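Local coordinates for protein tryptophan--tRNA ligase (Aeropyrum pernix, PDB 3A04) that attaches L-tryptophan to its cognate tRNA at the expense of ATP, as a class I aminoacyl-tRNA synthetase, at residues V73-M78 / K88-Q93. Numbering follows the deposited sequence.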
ATOM      1  N   VAL A  73       0.097  10.250  21.761  1.00 25.62           N
ATOM      2  CA  VAL A  73       1.160  10.850  20.997  1.00 26.08           C
ATOM      3  C   VAL A  73       1.728   9.737  20.150  1.00 26.18           C
ATOM      4  O   VAL A  73       1.778   8.556  20.597  1.00 28.11           O
ATOM      5  CB  VAL A  73       2.274  11.515  21.943  1.00 24.43           C
ATOM      6  CG1 VAL A  73       2.844  10.508  22.966  1.00 25.23           C
ATOM      7  CG2 VAL A  73       3.409  12.082  21.062  1.00 21.37           C
ATOM      8  N   LEU A  74       2.169  10.083  18.933  1.00 29.24           N
ATOM      9  CA  LEU A  74       2.654   9.112  17.999  1.00 28.57           C
ATOM     10  C   LEU A  74       3.931   9.657  17.384  1.00 27.46           C
ATOM     11  O   LEU A  74       3.985  10.866  17.049  1.00 28.30           O
ATOM     12  CB  LEU A  74       1.559   8.895  16.874  1.00 30.09           C
ATOM     13  CG  LEU A  74       2.262   7.947  15.874  1.00 34.73           C
ATOM     14  CD1 LEU A  74       1.830   6.535  15.728  1.00 37.10           C
ATOM     15  CD2 LEU A  74       2.697   8.619  14.505  1.00 32.60           C
ATOM     16  N   THR A  75       4.968   8.824  17.202  1.00 24.98           N
ATOM     17  CA  THR A  75       6.028   9.254  16.311  1.00 25.60           C
ATOM     18  C   THR A  75       6.589   8.017  15.620  1.00 26.19           C
ATOM     19  O   THR A  75       6.289   6.871  16.020  1.00 28.10           O
ATOM     20  CB  THR A  75       7.200   9.964  17.150  1.00 27.50           C
ATOM     21  OG1 THR A  75       8.162  10.489  16.236  1.00 31.11           O
ATOM     22  CG2 THR A  75       7.891   8.897  18.031  1.00 29.68           C
ATOM     23  N   GLY A  76       7.413   8.207  14.595  1.00 26.17           N
ATOM     24  CA  GLY A  76       8.054   7.100  13.941  1.00 27.34           C
ATOM     25  C   GLY A  76       9.568   7.222  13.935  1.00 27.97           C
ATOM     26  O   GLY A  76      10.094   8.352  13.945  1.00 28.41           O
ATOM     27  N   PHE A  77      10.251   6.072  13.819  1.00 26.01           N
ATOM     28  CA  PHE A  77      11.736   5.992  13.721  1.00 27.71           C
ATOM     29  C   PHE A  77      12.095   5.082  12.551  1.00 27.54           C
ATOM     30  O   PHE A  77      11.509   3.979  12.336  1.00 27.32           O
ATOM     31  CB  PHE A  77      12.384   5.403  14.992  1.00 26.70           C
ATOM     32  CG  PHE A  77      12.266   6.294  16.205  1.00 28.37           C
ATOM     33  CD1 PHE A  77      11.159   6.225  17.010  1.00 27.53           C
ATOM     34  CD2 PHE A  77      13.212   7.270  16.451  1.00 29.08           C
ATOM     35  CE1 PHE A  77      10.951   7.134  18.075  1.00 33.53           C
ATOM     36  CE2 PHE A  77      13.068   8.155  17.631  1.00 30.29           C
ATOM     37  CZ  PHE A  77      11.942   8.080  18.374  1.00 31.29           C
ATOM     38  N   MET A  78      13.039   5.569  11.788  1.00 28.11           N
ATOM     39  CA  MET A  78      13.733   4.857  10.706  1.00 29.05           C
ATOM     40  C   MET A  78      14.798   3.962  11.335  1.00 29.46           C
ATOM     41  O   MET A  78      15.713   4.491  12.026  1.00 30.12           O
ATOM     42  CB  MET A  78      14.381   5.897   9.759  1.00 30.09           C
ATOM     43  CG  MET A  78      15.294   5.274   8.635  1.00 27.90           C
ATOM     44  SD  MET A  78      14.516   3.959   7.664  1.00 34.72           S
ATOM     45  CE  MET A  78      13.237   4.911   6.899  1.00 28.23           C
ATOM     46  N   LYS A  88      17.143  10.973  21.042  1.00 26.34           N
ATOM     47  CA  LYS A  88      16.764  11.091  22.435  1.00 25.99           C
ATOM     48  C   LYS A  88      15.810  12.252  22.698  1.00 26.94           C
ATOM     49  O   LYS A  88      14.958  12.147  23.610  1.00 28.47           O
ATOM     50  CB  LYS A  88      18.051  11.225  23.350  1.00 27.14           C
ATOM     51  CG  LYS A  88      17.782  11.675  24.800  1.00 28.88           C
ATOM     52  CD  LYS A  88      19.118  11.576  25.647  1.00 29.99           C
ATOM     53  CE  LYS A  88      18.949  12.064  27.113  1.00 27.13           C
ATOM     54  NZ  LYS A  88      18.344  13.388  27.089  1.00 32.34           N
ATOM     55  N   LEU A  89      16.028  13.369  21.998  1.00 26.23           N
ATOM     56  CA  LEU A  89      15.156  14.545  22.202  1.00 27.61           C
ATOM     57  C   LEU A  89      13.708  14.178  21.907  1.00 26.93           C
ATOM     58  O   LEU A  89      12.778  14.625  22.618  1.00 27.43           O
ATOM     59  CB  LEU A  89      15.578  15.655  21.234  1.00 25.68           C
ATOM     60  CG  LEU A  89      14.788  16.965  21.251  1.00 33.52           C
ATOM     61  CD1 LEU A  89      14.890  17.533  22.617  1.00 37.04           C
ATOM     62  CD2 LEU A  89      15.386  17.905  20.224  1.00 38.16           C
ATOM     63  N   THR A  90      13.469  13.397  20.850  1.00 26.87           N
ATOM     64  CA  THR A  90      12.095  12.986  20.575  1.00 26.26           C
ATOM     65  C   THR A  90      11.561  12.084  21.689  1.00 27.18           C
ATOM     66  O   THR A  90      10.449  12.319  22.165  1.00 26.73           O
ATOM     67  CB  THR A  90      12.013  12.257  19.278  1.00 29.29           C
ATOM     68  OG1 THR A  90      12.284  13.188  18.259  1.00 30.51           O
ATOM     69  CG2 THR A  90      10.584  11.652  19.034  1.00 28.29           C
ATOM     70  N   VAL A  91      12.348  11.068  22.117  1.00 26.57           N
ATOM     71  CA  VAL A  91      11.865  10.120  23.146  1.00 26.05           C
ATOM     72  C   VAL A  91      11.629  10.819  24.459  1.00 27.15           C
ATOM     73  O   VAL A  91      10.726  10.466  25.222  1.00 26.79           O
ATOM     74  CB  VAL A  91      12.889   8.932  23.344  1.00 28.67           C
ATOM     75  CG1 VAL A  91      12.458   7.972  24.411  1.00 24.23           C
ATOM     76  CG2 VAL A  91      12.952   8.170  22.022  1.00 25.70           C
ATOM     77  N   ASP A  92      12.501  11.783  24.778  1.00 26.78           N
ATOM     78  CA  ASP A  92      12.292  12.532  26.016  1.00 29.10           C
ATOM     79  C   ASP A  92      10.916  13.219  26.002  1.00 28.51           C
ATOM     80  O   ASP A  92      10.265  13.269  27.020  1.00 26.87           O
ATOM     81  CB  ASP A  92      13.383  13.612  26.132  1.00 29.18           C
ATOM     82  CG  ASP A  92      14.725  13.015  26.719  1.00 35.83           C
ATOM     83  OD1 ASP A  92      14.762  11.877  27.357  1.00 35.80           O
ATOM     84  OD2 ASP A  92      15.739  13.655  26.441  1.00 36.04           O
ATOM     85  N   GLN A  93      10.515  13.778  24.859  1.00 27.93           N
ATOM     86  CA  GLN A  93       9.133  14.378  24.750  1.00 28.58           C
ATOM     87  C   GLN A  93       8.057  13.269  24.878  1.00 28.87           C
ATOM     88  O   GLN A  93       7.078  13.460  25.510  1.00 29.19           O
ATOM     89  CB  GLN A  93       8.984  15.048  23.371  1.00 30.18           C
ATOM     90  CG  GLN A  93       9.937  16.217  23.243  1.00 26.31           C
ATOM     91  CD  GLN A  93       9.854  16.885  21.930  1.00 30.79           C
ATOM     92  OE1 GLN A  93       8.809  17.409  21.560  1.00 30.67           O
ATOM     93  NE2 GLN A  93      10.948  16.827  21.156  1.00 32.76           N
TER
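Thr90 CG2 rests against both Thr75 and Phe77 of strand 72-77, over the place where they meet, and the contact is wholly van der Waals. The Thr90 CG2 methyl is 3.9 Å from Thr75 OG1, the two threonines meeting tip to tip, and equally near Phe77 CZ. Thr90 CB points to the strand, and with CG2 anti to the backbone N and OG1 beside it (chi1 -68°) the methyl leads. Val91 adds CG2, 3.8 Å from Phe77 CZ, so two methyls meet the far end of the ring obliquely, and Met136 of helix 121-139 touches both Phe77 and Val91.

The side-chain hydrogen bonds within these two segments both lie in the helix; none crosses the contact. Lys88 NZ forms a salt bridge with Asp92 OD2 at 2.7 Å, on the syn lone pair, and also bonds His312. Gln93 NE2 turns back to Leu89 O (3.2 Å), approaching from the face opposite to Gln93 N, so two donors share this oxygen, NE2 from well above the carbonyl plane.

Strand and helix run nearly antiparallel (159°), as expected for the first half of the beta-alpha-beta unit 72-77, 85-99, 103-108 of the Rossmann-type class I catalytic domain; the 'HIGH' region lies between the two segments and runs into the helix's first turn. Here the helix meets the strand through methyls, a ring tip and a threonine hydroxyl, without directional bonds.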